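Local atomic coordinates of nucleoside-diphosphate-sugar epimerase (Pseudomonas aeruginosa, PDB entry 2X4G), a protein that probably binds nicotinamide adenine dinucleotide and may act on a nucleotide-linked sugar. Residues A102-N107 against A161-Q165. Sequence-based numbering, arbitrary orientation.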
loop_
_atom_site.group_PDB
_atom_site.type_symbol
_atom_site.label_atom_id
_atom_site.label_comp_id
_atom_site.label_asym_id
_atom_site.label_seq_id
_atom_site.Cartn_x
_atom_site.Cartn_y
_atom_site.Cartn_z
ATOM N N ALA A 102 -9.172 16.541 -4.778
ATOM C CA ALA A 102 -10.611 16.323 -4.626
ATOM C C ALA A 102 -11.293 17.690 -4.648
ATOM O O ALA A 102 -12.237 17.924 -5.420
ATOM C CB ALA A 102 -10.912 15.583 -3.326
ATOM N N LEU A 103 -10.769 18.596 -3.822
ATOM C CA LEU A 103 -11.231 19.974 -3.781
ATOM C C LEU A 103 -10.999 20.688 -5.102
ATOM O O LEU A 103 -11.781 21.554 -5.477
ATOM C CB LEU A 103 -10.546 20.738 -2.650
ATOM C CG LEU A 103 -10.859 20.266 -1.228
ATOM C CD1 LEU A 103 -10.072 21.106 -0.239
ATOM C CD2 LEU A 103 -12.357 20.338 -0.923
ATOM N N GLY A 104 -9.938 20.313 -5.810
ATOM C CA GLY A 104 -9.611 20.917 -7.093
ATOM C C GLY A 104 -10.603 20.618 -8.206
ATOM O O GLY A 104 -10.738 21.399 -9.153
ATOM N N GLN A 105 -11.280 19.484 -8.110
ATOM C CA GLN A 105 -12.302 19.128 -9.084
ATOM C C GLN A 105 -13.604 19.848 -8.773
ATOM O O GLN A 105 -14.263 20.353 -9.694
ATOM C CB GLN A 105 -12.550 17.612 -9.106
ATOM C CG GLN A 105 -11.410 16.778 -9.757
ATOM C CD GLN A 105 -11.670 15.247 -9.724
ATOM O OE1 GLN A 105 -12.833 14.781 -9.761
ATOM N NE2 GLN A 105 -10.579 14.469 -9.662
ATOM N N THR A 106 -13.991 19.901 -7.499
ATOM C CA THR A 106 -15.279 20.491 -7.153
ATOM C C THR A 106 -15.273 22.003 -7.238
ATOM O O THR A 106 -16.292 22.609 -7.551
ATOM C CB THR A 106 -15.747 20.127 -5.735
ATOM O OG1 THR A 106 -14.686 20.385 -4.812
ATOM C CG2 THR A 106 -16.183 18.666 -5.648
ATOM N N ASN A 107 -14.145 22.630 -6.949
ATOM C CA ASN A 107 -14.171 24.075 -6.795
ATOM C C ASN A 107 -14.648 24.805 -8.055
ATOM O O ASN A 107 -15.479 25.711 -7.957
ATOM C CB ASN A 107 -12.839 24.628 -6.300
ATOM C CG ASN A 107 -13.034 25.738 -5.296
ATOM O OD1 ASN A 107 -13.825 25.602 -4.346
ATOM N ND2 ASN A 107 -12.340 26.855 -5.500
ATOM N N ALA A 161 -13.602 17.091 4.094
ATOM C CA ALA A 161 -13.364 18.360 3.394
ATOM C C ALA A 161 -14.473 18.680 2.385
ATOM O O ALA A 161 -15.051 19.759 2.410
ATOM C CB ALA A 161 -12.017 18.332 2.700
ATOM N N LEU A 162 -14.762 17.731 1.501
ATOM C CA LEU A 162 -15.808 17.904 0.495
ATOM C C LEU A 162 -17.149 18.231 1.150
ATOM O O LEU A 162 -17.938 19.029 0.627
ATOM C CB LEU A 162 -15.917 16.645 -0.360
ATOM C CG LEU A 162 -14.701 16.332 -1.265
ATOM C CD1 LEU A 162 -14.663 14.870 -1.787
ATOM C CD2 LEU A 162 -14.635 17.339 -2.436
ATOM N N ASP A 163 -17.401 17.628 2.306
ATOM C CA ASP A 163 -18.598 17.960 3.073
ATOM C C ASP A 163 -18.566 19.411 3.577
ATOM O O ASP A 163 -19.518 20.161 3.373
ATOM C CB ASP A 163 -18.775 16.998 4.244
ATOM C CG ASP A 163 -20.173 17.055 4.830
ATOM O OD1 ASP A 163 -20.372 17.758 5.852
ATOM O OD2 ASP A 163 -21.076 16.400 4.263
ATOM N N GLU A 164 -17.474 19.794 4.232
ATOM C CA GLU A 164 -17.266 21.179 4.657
ATOM C C GLU A 164 -17.378 22.181 3.534
ATOM O O GLU A 164 -17.939 23.255 3.722
ATOM C CB GLU A 164 -15.890 21.354 5.301
ATOM C CG GLU A 164 -15.896 21.194 6.823
ATOM C CD GLU A 164 -16.549 22.361 7.563
ATOM O OE1 GLU A 164 -16.901 22.162 8.752
ATOM O OE2 GLU A 164 -16.715 23.458 6.971
ATOM N N GLN A 165 -16.812 21.836 2.384
ATOM C CA GLN A 165 -16.830 22.695 1.203
ATOM C C GLN A 165 -18.245 22.983 0.741
ATOM O O GLN A 165 -18.589 24.137 0.469
ATOM C CB GLN A 165 -16.066 22.036 0.062
ATOM C CG GLN A 165 -15.950 22.881 -1.201
ATOM C CD GLN A 165 -15.269 22.139 -2.340
ATOM O OE1 GLN A 165 -15.526 20.943 -2.547
ATOM N NE2 GLN A 165 -14.401 22.840 -3.089
#
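Gln165 NE2 reaches Asn107 OD1 at 3.1 Å, a weak hydrogen bond bent to 129° at the hydrogen, with the two amide planes only 7° apart. The other end of the same amide, OE1, accepts from Thr106 OG1; the modelled 2.5 Å between OG1 and OE1 is very short, and its exact value is doubtful. One glutamine amide thus faces two successive residues of helix 98-116. Its CG stands anti to the backbone N and the chain runs on extended, carrying the amide over to helix 98-116. Leu103 lies alongside this chain, running the other way, with CD2 3.6 Å from Gln165 OE1 and 4.2 Å from Ala161 CB. Leu162 forks beside this polar patch: its CD2 meets Thr106 CG2 at 3.8 Å, while its CD1 meets Ala102 CB at 4.1 Å. On helix 154-171, Asp163 instead forms salt bridges with Arg167 and Arg238. The axes of 102-107 and 161-165 come within 10.4 Å, crossing at -29°, and point roughly the same way. Such packing joins neighbouring helices of successive beta-alpha-beta crossovers around strand 121-124 in a Rossmann fold, helix 154-171 carrying the Tyr-X-X-X-Lys sequence of short-chain dehydrogenase/reductases.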